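Hsp70/Hsp90 co-chaperone CNS1 (PDB 6HFM) acts in yeast as a co-chaperone of Hsp90 and Hsp70, stimulating the ATPase activity of the Hsp70 SSA1 but not that of Hsp90. Local coordinates at residues Q74-V77 and D78-E82; E94-P98 and K99-V103. One frame throughout, in Å; residues are numbered along the deposited sequence.

Contact 1: Q74-V77 and D78-E82; sequences QELV and DLVLE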
ATOM      1  N   GLN A  74       3.442  -5.059   9.820  1.00 23.40           N
ATOM      2  CA  GLN A  74       3.015  -6.242  10.591  1.00 26.45           C
ATOM      3  C   GLN A  74       1.557  -6.168  11.043  1.00 25.42           C
ATOM      4  O   GLN A  74       0.817  -7.141  10.918  1.00 25.45           O
ATOM      5  CB  GLN A  74       3.913  -6.437  11.826  1.00 29.79           C
ATOM      6  CG  GLN A  74       3.625  -7.685  12.659  1.00 33.84           C
ATOM      7  CD  GLN A  74       3.994  -8.965  11.936  1.00 36.81           C
ATOM      8  OE1 GLN A  74       5.131  -9.136  11.502  1.00 35.96           O
ATOM      9  NE2 GLN A  74       3.033  -9.877  11.811  1.00 41.71           N
ATOM     10  N   GLU A  75       1.161  -5.020  11.589  1.00 24.87           N
ATOM     11  CA  GLU A  75      -0.210  -4.831  12.078  1.00 25.63           C
ATOM     12  C   GLU A  75      -1.247  -4.970  10.955  1.00 24.83           C
ATOM     13  O   GLU A  75      -2.295  -5.579  11.157  1.00 25.66           O
ATOM     14  CB  GLU A  75      -0.358  -3.486  12.810  1.00 27.17           C
ATOM     15  CG  GLU A  75       0.181  -3.511  14.239  1.00 27.09           C
ATOM     16  CD  GLU A  75       0.321  -2.126  14.878  1.00 23.09           C
ATOM     17  OE1 GLU A  75       0.271  -1.128  14.189  1.00 25.95           O
ATOM     18  OE2 GLU A  75       0.521  -2.099  16.115  1.00 34.68           O
ATOM     19  N   LEU A  76      -0.942  -4.443   9.766  1.00 22.75           N
ATOM     20  CA  LEU A  76      -1.860  -4.574   8.630  1.00 22.79           C
ATOM     21  C   LEU A  76      -1.909  -6.019   8.119  1.00 22.89           C
ATOM     22  O   LEU A  76      -2.988  -6.519   7.796  1.00 23.30           O
ATOM     23  CB  LEU A  76      -1.504  -3.605   7.491  1.00 22.62           C
ATOM     24  CG  LEU A  76      -2.490  -3.546   6.311  1.00 23.86           C
ATOM     25  CD1 LEU A  76      -3.904  -3.185   6.756  1.00 23.72           C
ATOM     26  CD2 LEU A  76      -2.005  -2.554   5.267  1.00 23.68           C
ATOM     27  N   VAL A  77      -0.752  -6.685   8.058  1.00 22.88           N
ATOM     28  CA  VAL A  77      -0.700  -8.111   7.678  1.00 23.48           C
ATOM     29  C   VAL A  77      -1.516  -8.964   8.657  1.00 25.93           C
ATOM     30  O   VAL A  77      -2.320  -9.801   8.237  1.00 25.14           O
ATOM     31  CB  VAL A  77       0.751  -8.636   7.596  1.00 22.74           C
ATOM     32  CG1 VAL A  77       0.797 -10.160   7.466  1.00 23.33           C
ATOM     33  CG2 VAL A  77       1.476  -8.006   6.417  1.00 23.09           C
ATOM     34  N   ASP A  78      -1.312  -8.736   9.954  1.00 27.78           N
ATOM     35  CA  ASP A  78      -2.077  -9.440  10.993  1.00 29.79           C
ATOM     36  C   ASP A  78      -3.584  -9.254  10.808  1.00 29.60           C
ATOM     37  O   ASP A  78      -4.335 -10.210  10.935  1.00 31.47           O
ATOM     38  CB  ASP A  78      -1.657  -8.991  12.409  1.00 32.61           C
ATOM     39  CG  ASP A  78      -0.260  -9.484  12.811  1.00 36.06           C
ATOM     40  OD1 ASP A  78       0.260 -10.445  12.200  1.00 39.40           O
ATOM     41  OD2 ASP A  78       0.329  -8.906  13.755  1.00 38.49           O
ATOM     42  N   LEU A  79      -4.013  -8.036  10.479  1.00 29.03           N
ATOM     43  CA  LEU A  79      -5.434  -7.740  10.255  1.00 31.79           C
ATOM     44  C   LEU A  79      -6.032  -8.517   9.082  1.00 29.49           C
ATOM     45  O   LEU A  79      -7.045  -9.187   9.238  1.00 31.94           O
ATOM     46  CB  LEU A  79      -5.649  -6.236  10.028  1.00 34.64           C
ATOM     47  CG  LEU A  79      -7.091  -5.744   9.823  1.00 39.33           C
ATOM     48  CD1 LEU A  79      -7.918  -5.911  11.091  1.00 42.43           C
ATOM     49  CD2 LEU A  79      -7.104  -4.291   9.369  1.00 41.47           C
ATOM     50  N   VAL A  80      -5.409  -8.413   7.909  1.00 27.86           N
ATOM     51  CA  VAL A  80      -5.968  -9.020   6.692  1.00 26.96           C
ATOM     52  C   VAL A  80      -5.888 -10.552   6.669  1.00 27.59           C
ATOM     53  O   VAL A  80      -6.698 -11.194   6.000  1.00 28.57           O
ATOM     54  CB  VAL A  80      -5.371  -8.422   5.383  1.00 26.92           C
ATOM     55  CG1 VAL A  80      -5.616  -6.918   5.327  1.00 28.62           C
ATOM     56  CG2 VAL A  80      -3.885  -8.745   5.206  1.00 26.32           C
ATOM     57  N   LEU A  81      -4.934 -11.132   7.404  1.00 28.18           N
ATOM     58  CA  LEU A  81      -4.796 -12.594   7.491  1.00 30.55           C
ATOM     59  C   LEU A  81      -5.443 -13.245   8.731  1.00 35.22           C
ATOM     60  O   LEU A  81      -5.385 -14.469   8.852  1.00 38.02           O
ATOM     61  CB  LEU A  81      -3.312 -12.987   7.423  1.00 29.75           C
ATOM     62  CG  LEU A  81      -2.512 -12.531   6.199  1.00 30.43           C
ATOM     63  CD1 LEU A  81      -1.091 -13.068   6.275  1.00 31.48           C
ATOM     64  CD2 LEU A  81      -3.162 -12.951   4.888  1.00 29.98           C
ATOM     65  N   GLU A  82      -6.063 -12.466   9.628  1.00 42.50           N
ATOM     66  CA  GLU A  82      -6.588 -13.020  10.900  1.00 52.86           C
ATOM     67  C   GLU A  82      -7.846 -13.866  10.731  1.00 60.52           C
ATOM     68  O   GLU A  82      -7.973 -14.918  11.363  1.00 64.94           O
ATOM     69  CB  GLU A  82      -6.841 -11.927  11.960  1.00 60.60           C
ATOM     70  CG  GLU A  82      -8.136 -11.127  11.825  1.00 65.97           C
ATOM     71  CD  GLU A  82      -8.214  -9.946  12.784  1.00 72.37           C
ATOM     72  OE1 GLU A  82      -7.474  -9.923  13.792  1.00 75.79           O
ATOM     73  OE2 GLU A  82      -9.033  -9.037  12.532  1.00 77.54           O
TER
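Val77 and Leu81, one helical turn apart, run alongside each other in the same direction, with CG1 of Val77 3.7 Å from CD1 of Leu81. This is the tight face: Leu81 N also donates to Val77 O at 3.0 Å, and CG of Leu81 sits 3.4 Å from that same oxygen. Leu76 meets Val80 more loosely, its CD1 4.3 Å from Val80 CG1. Both pairs belong to helix 73-82 of the Wheel domain, whose i to i+4 backbone bonds run unbroken from Gln74 O to Leu81 N. That helix lies against the mixed sheet: Val77 rests on Val101 and Val103, while Leu76 touches Ile141 and Val80 touches Ile143. Another flank, nearer solvent, is polar. There Gln74 has CG opposite its backbone N (chi1 -176°) and bends at chi2 (69°), carrying the amide over to Asp78. NE2 donates to Asp78 OD1 at 2.9 Å; the carboxylate oxygen lies in the amide plane, yet the donor comes 38° above the carboxylate plane. Without the carboxylate, as with an alanine here, the Gln74 amide would probably lose this acceptor and be freer to turn. Glu75 and Leu79 are exposed, joined through Leu79 N and Glu75 O.

Contact 2: E94-P98 and K99-V103; sequences ENFTP and KKVLV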
ATOM      1  N   GLU A  94      -1.771 -22.364   1.924  1.00 34.36           N
ATOM      2  CA  GLU A  94      -1.237 -22.668   3.260  1.00 36.54           C
ATOM      3  C   GLU A  94      -0.095 -21.761   3.743  1.00 33.87           C
ATOM      4  O   GLU A  94       0.154 -21.681   4.946  1.00 32.82           O
ATOM      5  CB  GLU A  94      -0.797 -24.147   3.356  1.00 39.64           C
ATOM      6  CG  GLU A  94       0.385 -24.566   2.471  1.00 43.27           C
ATOM      7  CD  GLU A  94       0.012 -24.908   1.031  1.00 47.41           C
ATOM      8  OE1 GLU A  94      -1.149 -24.679   0.622  1.00 48.89           O
ATOM      9  OE2 GLU A  94       0.894 -25.401   0.294  1.00 52.12           O
ATOM     10  N   ASN A  95       0.598 -21.092   2.819  1.00 31.30           N
ATOM     11  CA  ASN A  95       1.719 -20.210   3.177  1.00 30.57           C
ATOM     12  C   ASN A  95       1.327 -18.748   3.430  1.00 30.08           C
ATOM     13  O   ASN A  95       2.211 -17.906   3.597  1.00 29.81           O
ATOM     14  CB  ASN A  95       2.813 -20.292   2.105  1.00 31.74           C
ATOM     15  CG  ASN A  95       3.369 -21.701   1.940  1.00 33.74           C
ATOM     16  OD1 ASN A  95       3.550 -22.178   0.821  1.00 35.11           O
ATOM     17  ND2 ASN A  95       3.641 -22.369   3.055  1.00 33.05           N
ATOM     18  N   PHE A  96       0.028 -18.445   3.480  1.00 28.03           N
ATOM     19  CA  PHE A  96      -0.436 -17.095   3.827  1.00 28.18           C
ATOM     20  C   PHE A  96      -0.654 -16.955   5.336  1.00 27.92           C
ATOM     21  O   PHE A  96      -1.784 -16.942   5.824  1.00 30.58           O
ATOM     22  CB  PHE A  96      -1.686 -16.720   3.021  1.00 26.59           C
ATOM     23  CG  PHE A  96      -1.399 -16.442   1.569  1.00 25.60           C
ATOM     24  CD1 PHE A  96      -1.229 -15.133   1.118  1.00 26.13           C
ATOM     25  CD2 PHE A  96      -1.271 -17.481   0.655  1.00 26.08           C
ATOM     26  CE1 PHE A  96      -0.949 -14.872  -0.219  1.00 25.12           C
ATOM     27  CE2 PHE A  96      -0.988 -17.225  -0.680  1.00 25.30           C
ATOM     28  CZ  PHE A  96      -0.833 -15.918  -1.119  1.00 25.21           C
ATOM     29  N   THR A  97       0.461 -16.866   6.060  1.00 28.34           N
ATOM     30  CA  THR A  97       0.476 -16.576   7.496  1.00 29.66           C
ATOM     31  C   THR A  97       1.363 -15.346   7.703  1.00 29.37           C
ATOM     32  O   THR A  97       2.158 -15.014   6.823  1.00 28.74           O
ATOM     33  CB  THR A  97       1.033 -17.752   8.328  1.00 30.88           C
ATOM     34  OG1 THR A  97       2.452 -17.849   8.156  1.00 28.16           O
ATOM     35  CG2 THR A  97       0.376 -19.069   7.924  1.00 32.57           C
ATOM     36  N   PRO A  98       1.241 -14.670   8.859  1.00 28.69           N
ATOM     37  CA  PRO A  98       2.047 -13.463   9.095  1.00 28.18           C
ATOM     38  C   PRO A  98       3.569 -13.626   8.969  1.00 28.90           C
ATOM     39  O   PRO A  98       4.232 -12.726   8.454  1.00 33.56           O
ATOM     40  CB  PRO A  98       1.663 -13.069  10.522  1.00 29.20           C
ATOM     41  CG  PRO A  98       0.267 -13.549  10.661  1.00 30.23           C
ATOM     42  CD  PRO A  98       0.226 -14.852   9.915  1.00 29.86           C
ATOM     43  N   LYS A  99       4.111 -14.755   9.433  1.00 28.12           N
ATOM     44  CA  LYS A  99       5.549 -15.032   9.320  1.00 30.53           C
ATOM     45  C   LYS A  99       5.953 -15.409   7.895  1.00 29.88           C
ATOM     46  O   LYS A  99       6.977 -14.939   7.399  1.00 31.50           O
ATOM     47  CB  LYS A  99       5.970 -16.156  10.284  1.00 34.94           C
ATOM     48  CG  LYS A  99       7.447 -16.555  10.245  1.00 38.89           C
ATOM     49  CD  LYS A  99       8.376 -15.372  10.470  1.00 42.56           C
ATOM     50  CE  LYS A  99       9.795 -15.812  10.789  1.00 45.31           C
ATOM     51  NZ  LYS A  99      10.631 -14.654  11.208  1.00 47.22           N
ATOM     52  N   LYS A 100       5.157 -16.261   7.254  1.00 27.00           N
ATOM     53  CA  LYS A 100       5.536 -16.860   5.968  1.00 26.70           C
ATOM     54  C   LYS A 100       5.399 -15.943   4.748  1.00 25.56           C
ATOM     55  O   LYS A 100       5.923 -16.274   3.691  1.00 24.78           O
ATOM     56  CB  LYS A 100       4.751 -18.151   5.729  1.00 28.04           C
ATOM     57  CG  LYS A 100       5.077 -19.251   6.725  1.00 30.64           C
ATOM     58  CD  LYS A 100       4.149 -20.438   6.549  1.00 34.78           C
ATOM     59  CE  LYS A 100       4.524 -21.569   7.494  1.00 39.16           C
ATOM     60  NZ  LYS A 100       3.537 -22.681   7.449  1.00 42.95           N
ATOM     61  N   VAL A 101       4.703 -14.812   4.884  1.00 23.84           N
ATOM     62  CA  VAL A 101       4.583 -13.858   3.764  1.00 22.07           C
ATOM     63  C   VAL A 101       5.632 -12.759   3.841  1.00 21.77           C
ATOM     64  O   VAL A 101       6.112 -12.419   4.924  1.00 23.73           O
ATOM     65  CB  VAL A 101       3.177 -13.213   3.644  1.00 22.98           C
ATOM     66  CG1 VAL A 101       2.111 -14.283   3.430  1.00 23.36           C
ATOM     67  CG2 VAL A 101       2.832 -12.315   4.833  1.00 23.21           C
ATOM     68  N   LEU A 102       5.986 -12.223   2.674  1.00 19.30           N
ATOM     69  CA  LEU A 102       6.703 -10.951   2.579  1.00 19.20           C
ATOM     70  C   LEU A 102       5.744  -9.910   2.017  1.00 18.90           C
ATOM     71  O   LEU A 102       4.754 -10.251   1.363  1.00 19.33           O
ATOM     72  CB  LEU A 102       7.931 -11.088   1.679  1.00 21.10           C
ATOM     73  CG  LEU A 102       8.998 -12.094   2.117  1.00 22.96           C
ATOM     74  CD1 LEU A 102      10.146 -12.082   1.120  1.00 23.88           C
ATOM     75  CD2 LEU A 102       9.497 -11.826   3.524  1.00 24.90           C
ATOM     76  N   VAL A 103       6.042  -8.639   2.294  1.00 18.48           N
ATOM     77  CA  VAL A 103       5.237  -7.515   1.815  1.00 18.08           C
ATOM     78  C   VAL A 103       6.112  -6.673   0.888  1.00 17.00           C
ATOM     79  O   VAL A 103       7.222  -6.284   1.259  1.00 19.08           O
ATOM     80  CB  VAL A 103       4.714  -6.638   2.970  1.00 18.47           C
ATOM     81  CG1 VAL A 103       3.790  -5.543   2.447  1.00 17.35           C
ATOM     82  CG2 VAL A 103       3.984  -7.485   4.006  1.00 19.60           C
TER
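Two hydrogen bonds accepted by Thr97 hold the turn that leads into strand 101-106. Its backbone O accepts Val101 N at 3.2 Å, the donor standing almost in line with the carbonyl although the bond is bent at the hydrogen (138°). Its OG1 takes Lys100 N at 3.3 Å, a long bond but straighter at the hydrogen, 157°. The hydroxyl can do this because chi1 of 73° sets OG1 on the side of the residue where the N-H of Lys100 can point at it. One residue earlier the chain makes an inverse gamma turn centred on Phe96, closed by a weak bond from Thr97 N to Asn95 O. Lys117 NZ adds hydrogen bonds to the carbonyl oxygens of Pro98 and Val101.

The van der Waals contacts differ on the two sides. The straight Lys100 chain carries its methylenes across polar atoms, with CG 3.3 Å from Thr97 OG1, then crosses Asn95 at about a right angle, CD 4.0 Å from ND2. The apolar contact is on the buried side, where Val101 CG1 approaches the Phe96 ring obliquely, 4.2 Å from CD1. That ring is stacked with Phe88 and touches Pro145.

With a threonine hydroxyl bound to the N-H three residues on, its carbonyl to the N-H four on, and Pro98 to Lys100 in right-handed helical conformation, the arrangement is an ST motif, here a single helical turn set just ahead of a strand.

From the N terminus, strand 60-68 is followed by helix 73-82, which carries contact 1; the chain then runs through a long loop to contact 2, whose turn opens directly into strand 101-106. Each contact is local, and the two are in series, so neither encloses nor crosses the other. The loop nonetheless returns to the helix, and the centres of the two contacts are about 10 Å apart. Pro98 CB lies 3.4 Å from Asp78 OD1, and Leu81 CD1 packs 3.6 Å from Thr97 C. Farther along, Val77 CG2 meets Val103 CG2 at 3.5 Å, tying helix and loop to strand 101-106, itself part of the Wheel domain's mixed sheet. Lys117 contacts both regions.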